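Local coordinates for protein inorganic polyphosphate/ATP-glucomannokinase (Arthrobacter sp., PDB 1WOQ) that phosphorylates glucose and mannose using either inorganic polyphosphate or ATP as the phosphoryl donor, at residues 19-27 / 40-48; 75-86 / 116-126. All blocks are in the same frame, centred on the assembly; numbering follows the deposited sequence.

Interaction 1 of 2, residues 19-27 / 40-48; sequences IGGTGIKGG and RFRVPTPQP. With PO4 (phosphate ion), chain E; PO4 (phosphate ion), chain D.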
loop_
_atom_site.group_PDB
_atom_site.type_symbol
_atom_site.label_atom_id
_atom_site.label_comp_id
_atom_site.label_asym_id
_atom_site.label_seq_id
_atom_site.Cartn_x
_atom_site.Cartn_y
_atom_site.Cartn_z
ATOM N N ILE A 19 0.434 -7.729 1.517
ATOM C CA ILE A 19 1.738 -8.383 1.464
ATOM C C ILE A 19 2.835 -7.341 1.643
ATOM O O ILE A 19 3.034 -6.477 0.786
ATOM C CB ILE A 19 1.946 -9.115 0.121
ATOM C CG1 ILE A 19 0.899 -10.223 -0.034
ATOM C CG2 ILE A 19 3.358 -9.695 0.057
ATOM C CD1 ILE A 19 0.923 -10.925 -1.382
ATOM N N GLY A 20 3.540 -7.425 2.767
ATOM C CA GLY A 20 4.601 -6.477 3.044
ATOM C C GLY A 20 5.974 -7.117 3.058
ATOM O O GLY A 20 6.108 -8.327 2.878
ATOM N N GLY A 21 6.996 -6.297 3.277
ATOM C CA GLY A 21 8.353 -6.802 3.307
ATOM C C GLY A 21 8.640 -7.684 4.507
ATOM O O GLY A 21 9.363 -8.673 4.392
ATOM N N THR A 22 8.070 -7.341 5.659
ATOM C CA THR A 22 8.306 -8.115 6.872
ATOM C C THR A 22 7.102 -8.921 7.346
ATOM O O THR A 22 7.250 -9.855 8.128
ATOM C CB THR A 22 8.765 -7.209 8.032
ATOM O OG1 THR A 22 7.717 -6.294 8.374
ATOM C CG2 THR A 22 10.005 -6.426 7.632
ATOM N N GLY A 23 5.911 -8.571 6.879
ATOM C CA GLY A 23 4.741 -9.312 7.306
ATOM C C GLY A 23 3.623 -9.378 6.286
ATOM O O GLY A 23 3.472 -8.483 5.455
ATOM N N ILE A 24 2.855 -10.461 6.343
ATOM C CA ILE A 24 1.712 -10.660 5.462
ATOM C C ILE A 24 0.532 -10.689 6.414
ATOM O O ILE A 24 0.375 -11.619 7.205
ATOM C CB ILE A 24 1.809 -11.987 4.700
ATOM C CG1 ILE A 24 2.953 -11.900 3.686
ATOM C CG2 ILE A 24 0.480 -12.301 4.012
ATOM C CD1 ILE A 24 3.141 -13.149 2.865
ATOM N N LYS A 25 -0.283 -9.646 6.354
ATOM C CA LYS A 25 -1.415 -9.530 7.251
ATOM C C LYS A 25 -2.742 -9.411 6.533
ATOM O O LYS A 25 -2.805 -9.007 5.372
ATOM C CB LYS A 25 -1.214 -8.322 8.163
ATOM C CG LYS A 25 -0.870 -7.052 7.412
ATOM C CD LYS A 25 -0.566 -5.902 8.364
ATOM C CE LYS A 25 -0.079 -4.684 7.596
ATOM N NZ LYS A 25 0.249 -3.544 8.497
ATOM N N GLY A 26 -3.806 -9.763 7.238
ATOM C CA GLY A 26 -5.120 -9.684 6.638
ATOM C C GLY A 26 -6.168 -9.328 7.665
ATOM O O GLY A 26 -5.919 -9.365 8.873
ATOM N N GLY A 27 -7.347 -8.980 7.175
ATOM C CA GLY A 27 -8.435 -8.627 8.058
ATOM C C GLY A 27 -9.747 -8.754 7.321
ATOM O O GLY A 27 -9.776 -8.767 6.091
ATOM N N ARG A 40 -6.767 -7.999 13.173
ATOM C CA ARG A 40 -6.070 -8.348 11.944
ATOM C C ARG A 40 -5.191 -9.538 12.302
ATOM O O ARG A 40 -4.811 -9.706 13.464
ATOM C CB ARG A 40 -5.215 -7.179 11.450
ATOM C CG ARG A 40 -4.139 -6.734 12.410
ATOM C CD ARG A 40 -3.800 -5.273 12.173
ATOM N NE ARG A 40 -2.732 -4.801 13.047
ATOM C CZ ARG A 40 -2.564 -3.530 13.393
ATOM N NH1 ARG A 40 -3.402 -2.607 12.939
ATOM N NH2 ARG A 40 -1.561 -3.181 14.187
ATOM N N PHE A 41 -4.882 -10.366 11.314
ATOM C CA PHE A 41 -4.063 -11.551 11.535
ATOM C C PHE A 41 -2.821 -11.453 10.667
ATOM O O PHE A 41 -2.906 -11.085 9.497
ATOM C CB PHE A 41 -4.859 -12.800 11.168
ATOM C CG PHE A 41 -4.161 -14.082 11.502
ATOM C CD1 PHE A 41 -4.045 -14.500 12.823
ATOM C CD2 PHE A 41 -3.620 -14.874 10.493
ATOM C CE1 PHE A 41 -3.397 -15.694 13.137
ATOM C CE2 PHE A 41 -2.972 -16.068 10.796
ATOM C CZ PHE A 41 -2.860 -16.479 12.123
ATOM N N ARG A 42 -1.666 -11.786 11.234
ATOM C CA ARG A 42 -0.418 -11.695 10.490
ATOM C C ARG A 42 0.506 -12.890 10.667
ATOM O O ARG A 42 0.543 -13.518 11.725
ATOM C CB ARG A 42 0.341 -10.426 10.902
ATOM C CG ARG A 42 1.694 -10.261 10.220
ATOM C CD ARG A 42 2.588 -9.246 10.928
ATOM N NE ARG A 42 2.028 -7.894 10.978
ATOM C CZ ARG A 42 1.285 -7.419 11.975
ATOM N NH1 ARG A 42 1.004 -8.184 13.023
ATOM N NH2 ARG A 42 0.833 -6.170 11.930
ATOM N N VAL A 43 1.243 -13.201 9.607
ATOM C CA VAL A 43 2.231 -14.271 9.639
ATOM C C VAL A 43 3.473 -13.622 9.043
ATOM O O VAL A 43 3.374 -12.631 8.312
ATOM C CB VAL A 43 1.813 -15.504 8.803
ATOM C CG1 VAL A 43 0.505 -16.074 9.341
ATOM C CG2 VAL A 43 1.683 -15.134 7.334
ATOM N N PRO A 44 4.661 -14.146 9.368
ATOM C CA PRO A 44 5.896 -13.567 8.836
ATOM C C PRO A 44 6.019 -13.715 7.329
ATOM O O PRO A 44 5.602 -14.723 6.762
ATOM C CB PRO A 44 6.990 -14.348 9.566
ATOM C CG PRO A 44 6.321 -14.773 10.840
ATOM C CD PRO A 44 4.958 -15.193 10.357
ATOM N N THR A 45 6.590 -12.704 6.680
ATOM C CA THR A 45 6.789 -12.780 5.244
ATOM C C THR A 45 7.907 -13.799 5.064
ATOM O O THR A 45 9.008 -13.628 5.599
ATOM C CB THR A 45 7.241 -11.434 4.651
ATOM O OG1 THR A 45 6.232 -10.440 4.882
ATOM C CG2 THR A 45 7.474 -11.572 3.152
ATOM N N PRO A 46 7.640 -14.882 4.323
ATOM C CA PRO A 46 8.673 -15.897 4.115
ATOM C C PRO A 46 9.910 -15.328 3.432
ATOM O O PRO A 46 9.827 -14.356 2.679
ATOM C CB PRO A 46 7.958 -16.946 3.267
ATOM C CG PRO A 46 6.979 -16.125 2.480
ATOM C CD PRO A 46 6.439 -15.177 3.521
ATOM N N GLN A 47 11.060 -15.934 3.710
ATOM C CA GLN A 47 12.313 -15.492 3.119
ATOM C C GLN A 47 13.124 -16.685 2.631
ATOM O O GLN A 47 13.457 -17.582 3.407
ATOM C CB GLN A 47 13.123 -14.680 4.133
ATOM C CG GLN A 47 12.443 -13.384 4.552
ATOM C CD GLN A 47 12.227 -12.427 3.388
ATOM O OE1 GLN A 47 11.497 -11.443 3.508
ATOM N NE2 GLN A 47 12.869 -12.710 2.258
ATOM N N PRO A 48 13.436 -16.716 1.326
ATOM C CA PRO A 48 13.047 -15.687 0.356
ATOM C C PRO A 48 11.538 -15.648 0.125
ATOM O O PRO A 48 10.847 -16.645 0.323
ATOM C CB PRO A 48 13.812 -16.097 -0.898
ATOM C CG PRO A 48 13.807 -17.586 -0.802
ATOM C CD PRO A 48 14.154 -17.816 0.657
HETATM P P PO4 E . 3.502 -5.038 9.067
HETATM O O1 PO4 E . 2.745 -4.634 10.402
HETATM O O2 PO4 E . 5.007 -5.175 9.164
HETATM O O3 PO4 E . 2.854 -6.411 8.763
HETATM O O4 PO4 E . 3.032 -3.977 8.086
HETATM P P PO4 D . 6.582 -2.528 3.833
HETATM O O1 PO4 D . 5.449 -2.723 2.740
HETATM O O2 PO4 D . 7.171 -1.138 3.933
HETATM O O3 PO4 D . 5.810 -2.882 5.126
HETATM O O4 PO4 D . 7.585 -3.609 3.468
HETATM O O HOH W 1 9.931 -9.785 2.022
#
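Ile-24 and Val-43 exchange backbone hydrogen bonds in both directions, as do Gly-26 and Phe-41, and so zip up the antiparallel hairpin of strands 23-30 and 35-44. The glycine-rich turn between strands 14-19 and 23-30, Gly-20 to Thr-22, corresponds to the first phosphate-binding loop of the actin-like ATPase clan. Strand 35-44 flanks it.

The packed side of the hairpin carries Ile-24 and Val-43. CB of Ile-24 lies 4.1 Å from CG2 of Val-43. The CD1 end of Ile-24 meets CD of Pro-46 at 3.9 Å, the two side chains crossing at about a right angle. Helix 51-66 closes this side, with Ala-57 on Ile-24 and Val-61 on Val-43.

The other side is polar and more open, and Lys-25 and Arg-42 run along it side by side. Both reach one phosphate ion, probably from the crystallisation liquor. Lys-25 extends fully beyond CG, and its NZ bonds O4 of that ion at 2.8 Å. Arg-42 bends at chi3 (-61°), which turns its guanidinium edge to the ion. NE then bonds O3 at 2.8 Å, in the guanidinium plane, and NH2 bonds O1. CB of Lys-25 lies over one guanidinium face. Were Lys-25 an alanine, NZ and its charge would be gone, the ion would probably be held less firmly, and Asn-248 O would probably lack its NZ donor.

At the loop, Gly-21 N donates to O4 of a second phosphate. A CB on Gly-21 would clash with that oxygen. A water links Gly-21 O to OE1 of Gln-47 on the solvent side. Thr-45 is buried beneath the turn, and its OG1 donates to Gly-20 O at 2.9 Å from above the carbonyl plane.

Interaction 2 of 2, residues 75-86 / 116-126; sequences GSPVGVTFPGII and RPVEVINDADA. With BGC (beta-D-glucopyranose), chain C.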
loop_
_atom_site.group_PDB
_atom_site.type_symbol
_atom_site.label_atom_id
_atom_site.label_comp_id
_atom_site.label_asym_id
_atom_site.label_seq_id
_atom_site.Cartn_x
_atom_site.Cartn_y
_atom_site.Cartn_z
ATOM N N GLY A 75 -16.820 -18.688 -0.461
ATOM C CA GLY A 75 -16.330 -18.504 -1.816
ATOM C C GLY A 75 -16.194 -17.058 -2.251
ATOM O O GLY A 75 -15.957 -16.780 -3.429
ATOM N N SER A 76 -16.336 -16.134 -1.307
ATOM C CA SER A 76 -16.234 -14.715 -1.620
ATOM C C SER A 76 -14.831 -14.358 -2.107
ATOM O O SER A 76 -13.843 -14.944 -1.668
ATOM C CB SER A 76 -16.586 -13.877 -0.388
ATOM O OG SER A 76 -15.746 -14.192 0.708
ATOM N N PRO A 77 -14.730 -13.393 -3.034
ATOM C CA PRO A 77 -13.426 -12.981 -3.559
ATOM C C PRO A 77 -12.563 -12.335 -2.480
ATOM O O PRO A 77 -13.079 -11.721 -1.549
ATOM C CB PRO A 77 -13.797 -12.003 -4.674
ATOM C CG PRO A 77 -15.068 -11.401 -4.176
ATOM C CD PRO A 77 -15.814 -12.605 -3.647
ATOM N N VAL A 78 -11.250 -12.484 -2.617
ATOM C CA VAL A 78 -10.298 -11.929 -1.662
ATOM C C VAL A 78 -9.395 -10.904 -2.339
ATOM O O VAL A 78 -8.858 -11.157 -3.418
ATOM C CB VAL A 78 -9.412 -13.050 -1.066
ATOM C CG1 VAL A 78 -8.359 -12.464 -0.130
ATOM C CG2 VAL A 78 -10.286 -14.049 -0.334
ATOM N N GLY A 79 -9.232 -9.749 -1.698
ATOM C CA GLY A 79 -8.375 -8.709 -2.242
ATOM C C GLY A 79 -6.986 -8.839 -1.645
ATOM O O GLY A 79 -6.838 -9.102 -0.454
ATOM N N VAL A 80 -5.960 -8.649 -2.463
ATOM C CA VAL A 80 -4.587 -8.788 -1.987
ATOM C C VAL A 80 -3.706 -7.692 -2.568
ATOM O O VAL A 80 -3.877 -7.312 -3.726
ATOM C CB VAL A 80 -4.009 -10.156 -2.416
ATOM C CG1 VAL A 80 -2.604 -10.333 -1.867
ATOM C CG2 VAL A 80 -4.928 -11.278 -1.940
ATOM N N THR A 81 -2.771 -7.180 -1.772
ATOM C CA THR A 81 -1.865 -6.146 -2.268
ATOM C C THR A 81 -0.513 -6.755 -2.595
ATOM O O THR A 81 -0.165 -7.832 -2.111
ATOM C CB THR A 81 -1.613 -5.027 -1.237
ATOM O OG1 THR A 81 -0.801 -5.536 -0.170
ATOM C CG2 THR A 81 -2.930 -4.499 -0.674
ATOM N N PHE A 82 0.256 -6.050 -3.412
ATOM C CA PHE A 82 1.581 -6.510 -3.796
ATOM C C PHE A 82 2.414 -5.276 -4.101
ATOM O O PHE A 82 1.945 -4.361 -4.774
ATOM C CB PHE A 82 1.508 -7.400 -5.033
ATOM C CG PHE A 82 2.827 -8.002 -5.402
ATOM C CD1 PHE A 82 3.256 -9.180 -4.804
ATOM C CD2 PHE A 82 3.671 -7.355 -6.298
ATOM C CE1 PHE A 82 4.512 -9.706 -5.093
ATOM C CE2 PHE A 82 4.928 -7.874 -6.591
ATOM C CZ PHE A 82 5.347 -9.049 -5.987
ATOM N N PRO A 83 3.668 -5.239 -3.623
ATOM C CA PRO A 83 4.543 -4.090 -3.852
ATOM C C PRO A 83 5.142 -3.982 -5.251
ATOM O O PRO A 83 6.356 -4.019 -5.413
ATOM C CB PRO A 83 5.609 -4.265 -2.778
ATOM C CG PRO A 83 5.788 -5.746 -2.764
ATOM C CD PRO A 83 4.355 -6.266 -2.814
ATOM N N GLY A 84 4.286 -3.835 -6.255
ATOM C CA GLY A 84 4.769 -3.700 -7.617
ATOM C C GLY A 84 3.656 -3.330 -8.580
ATOM O O GLY A 84 2.490 -3.253 -8.193
ATOM N N ILE A 85 4.015 -3.088 -9.836
ATOM C CA ILE A 85 3.034 -2.748 -10.859
ATOM C C ILE A 85 2.182 -3.987 -11.133
ATOM O O ILE A 85 2.717 -5.075 -11.363
ATOM C CB ILE A 85 3.725 -2.334 -12.182
ATOM C CG1 ILE A 85 4.564 -1.073 -11.963
ATOM C CG2 ILE A 85 2.683 -2.107 -13.269
ATOM C CD1 ILE A 85 5.466 -0.727 -13.153
ATOM N N ILE A 86 0.862 -3.823 -11.100
ATOM C CA ILE A 86 -0.054 -4.930 -11.365
ATOM C C ILE A 86 -0.946 -4.585 -12.557
ATOM O O ILE A 86 -1.715 -3.623 -12.509
ATOM C CB ILE A 86 -0.974 -5.224 -10.154
ATOM C CG1 ILE A 86 -0.138 -5.557 -8.909
ATOM C CG2 ILE A 86 -1.929 -6.371 -10.494
ATOM C CD1 ILE A 86 0.746 -6.785 -9.038
ATOM N N ARG A 116 -10.632 -19.758 -4.411
ATOM C CA ARG A 116 -11.645 -18.716 -4.513
ATOM C C ARG A 116 -11.015 -17.577 -5.306
ATOM O O ARG A 116 -9.792 -17.475 -5.374
ATOM C CB ARG A 116 -12.055 -18.227 -3.116
ATOM C CG ARG A 116 -10.920 -17.576 -2.336
ATOM C CD ARG A 116 -11.131 -17.678 -0.829
ATOM N NE ARG A 116 -12.252 -16.881 -0.339
ATOM C CZ ARG A 116 -12.628 -16.851 0.936
ATOM N NH1 ARG A 116 -11.974 -17.577 1.836
ATOM N NH2 ARG A 116 -13.638 -16.086 1.321
ATOM N N PRO A 117 -11.835 -16.712 -5.920
ATOM C CA PRO A 117 -11.257 -15.607 -6.693
ATOM C C PRO A 117 -10.396 -14.653 -5.866
ATOM O O PRO A 117 -10.761 -14.266 -4.758
ATOM C CB PRO A 117 -12.483 -14.923 -7.295
ATOM C CG PRO A 117 -13.584 -15.260 -6.331
ATOM C CD PRO A 117 -13.305 -16.696 -5.995
ATOM N N VAL A 118 -9.245 -14.292 -6.419
ATOM C CA VAL A 118 -8.320 -13.378 -5.759
ATOM C C VAL A 118 -7.894 -12.330 -6.770
ATOM O O VAL A 118 -7.502 -12.660 -7.891
ATOM C CB VAL A 118 -7.051 -14.102 -5.256
ATOM C CG1 VAL A 118 -6.068 -13.088 -4.675
ATOM C CG2 VAL A 118 -7.417 -15.134 -4.213
ATOM N N GLU A 119 -7.984 -11.067 -6.372
ATOM C CA GLU A 119 -7.592 -9.969 -7.241
ATOM C C GLU A 119 -6.580 -9.099 -6.525
ATOM O O GLU A 119 -6.842 -8.579 -5.437
ATOM C CB GLU A 119 -8.816 -9.161 -7.650
ATOM C CG GLU A 119 -9.709 -9.925 -8.609
ATOM C CD GLU A 119 -10.927 -9.143 -9.025
ATOM O OE1 GLU A 119 -10.779 -7.950 -9.359
ATOM O OE2 GLU A 119 -12.030 -9.727 -9.032
ATOM N N VAL A 120 -5.420 -8.959 -7.153
ATOM C CA VAL A 120 -4.318 -8.195 -6.597
ATOM C C VAL A 120 -4.284 -6.756 -7.094
ATOM O O VAL A 120 -4.702 -6.452 -8.216
ATOM C CB VAL A 120 -2.970 -8.886 -6.935
ATOM C CG1 VAL A 120 -1.802 -8.097 -6.364
ATOM C CG2 VAL A 120 -2.972 -10.315 -6.388
ATOM N N ILE A 121 -3.790 -5.876 -6.234
ATOM C CA ILE A 121 -3.663 -4.461 -6.551
ATOM C C ILE A 121 -2.372 -3.987 -5.897
ATOM O O ILE A 121 -1.933 -4.556 -4.898
ATOM C CB ILE A 121 -4.851 -3.654 -5.986
ATOM C CG1 ILE A 121 -4.658 -2.161 -6.277
ATOM C CG2 ILE A 121 -4.988 -3.910 -4.487
ATOM C CD1 ILE A 121 -5.832 -1.298 -5.837
ATOM N N ASN A 122 -1.748 -2.964 -6.463
ATOM C CA ASN A 122 -0.521 -2.450 -5.874
ATOM C C ASN A 122 -0.779 -2.005 -4.431
ATOM O O ASN A 122 -1.830 -1.442 -4.130
ATOM C CB ASN A 122 0.008 -1.278 -6.697
ATOM C CG ASN A 122 1.135 -0.558 -6.007
ATOM O OD1 ASN A 122 0.920 0.455 -5.344
ATOM N ND2 ASN A 122 2.350 -1.089 -6.138
ATOM N N ASP A 123 0.182 -2.249 -3.545
ATOM C CA ASP A 123 0.017 -1.891 -2.139
ATOM C C ASP A 123 -0.231 -0.403 -1.872
ATOM O O ASP A 123 -1.082 -0.050 -1.047
ATOM C CB ASP A 123 1.214 -2.385 -1.312
ATOM C CG ASP A 123 2.533 -1.739 -1.717
ATOM O OD1 ASP A 123 3.418 -1.629 -0.843
ATOM O OD2 ASP A 123 2.700 -1.358 -2.895
ATOM N N ALA A 124 0.498 0.472 -2.558
ATOM C CA ALA A 124 0.306 1.909 -2.365
ATOM C C ALA A 124 -1.054 2.328 -2.926
ATOM O O ALA A 124 -1.743 3.162 -2.336
ATOM C CB ALA A 124 1.436 2.695 -3.041
ATOM N N ASP A 125 -1.435 1.744 -4.063
ATOM C CA ASP A 125 -2.727 2.042 -4.681
ATOM C C ASP A 125 -3.857 1.699 -3.711
ATOM O O ASP A 125 -4.831 2.448 -3.589
ATOM C CB ASP A 125 -2.916 1.243 -5.976
ATOM C CG ASP A 125 -2.151 1.830 -7.156
ATOM O OD1 ASP A 125 -1.452 2.851 -6.982
ATOM O OD2 ASP A 125 -2.258 1.259 -8.262
ATOM N N ALA A 126 -3.723 0.566 -3.024
ATOM C CA ALA A 126 -4.735 0.137 -2.055
ATOM C C ALA A 126 -4.807 1.155 -0.921
ATOM O O ALA A 126 -5.892 1.554 -0.501
ATOM C CB ALA A 126 -4.388 -1.247 -1.500
HETATM C C2 BGC C . 7.553 -0.471 -5.402
HETATM C C3 BGC C . 6.086 -0.023 -5.358
HETATM C C4 BGC C . 5.548 -0.127 -3.924
HETATM C C5 BGC C . 6.467 0.648 -2.969
HETATM C C6 BGC C . 6.064 0.539 -1.511
HETATM C C1 BGC C . 8.358 0.350 -4.390
HETATM O O1 BGC C . 9.682 -0.057 -4.377
HETATM O O2 BGC C . 8.077 -0.283 -6.706
HETATM O O3 BGC C . 5.304 -0.826 -6.230
HETATM O O4 BGC C . 4.230 0.409 -3.862
HETATM O O5 BGC C . 7.821 0.156 -3.078
HETATM O O6 BGC C . 5.931 -0.817 -1.110
#
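The glucose pocket lies at the C-terminal end of two parallel strands, 78-82 and 118-122, where Asn-122 and Asp-123 meet the sugar. The carboxylate of Asp-123 accepts from two sugar hydroxyls, O6 to OD1 at 2.7 Å and O4 to OD2 at 2.5 Å. The bond from O6 to OD1 is consistent with the role of catalytic base that an aspartate plays in related sugar kinases.

Asn-122 has its CG anti to the backbone N (chi1 170°), which carries the amide to the sugar and to Gly-84, just after the inverse gamma turn centred on Pro-83. ND2 donates to Gly-84 O at 3.0 Å and makes weak bonds to O3 and O4 of the glucose. OD1 caps the following helix by accepting from Asp-125 N, and more weakly from Ala-124 N. The amide is thus fixed from both ends. Phe-82 O takes Asp-123 N and Gly-84 N from opposite faces of its plane.

Further back, Val-80 CG2 presses on Val-118 CG1 at 3.5 Å, tighter than usual for carbons. Val-120 CG1 touches both Phe-82 CB and Ile-86 CD1. At the far end Arg-116 grips Ser-76 side-on. NE reaches Ser-76 O at 2.8 Å, and NH2 reaches OG at 2.9 Å, both in the guanidinium plane. The same OG is hydrogen-bonded to Ala-73 O. CG2 of Val-78 lies over a face of that guanidinium.

The valine side of the two strands is covered by helix 106-114, through Leu-110 and Ile-106. Thr-81, Glu-119 and Ile-121 face helix 250-262 instead. Strand 118-122 is one of the sheet's two outermost strands, and strand 78-82 also pairs with 14-19.

How the interactions relate
Interactions 1 and 2 belong to one five-stranded sheet and lie on either side of its strand 14-19. Interaction 1 is the antiparallel hairpin at one edge, a surface contact. Interaction 2 is the parallel pair toward the other edge and is largely buried. They meet at Ile-19, whose N is probably hydrogen-bonded to Thr-81 OG1 at 3.0 Å, a hydroxyl also bonded to Asp-18 OD1, and whose CD1 packs on Val-80 CG1. Their chemistry differs accordingly. The hairpin presents a lysine, an arginine and a glycine-rich turn to anions. The parallel pair offers valine packing and, at its end, a carboxylate and an amide for sugar hydroxyls. Together they suggest phosphate and sugar subsites side by side.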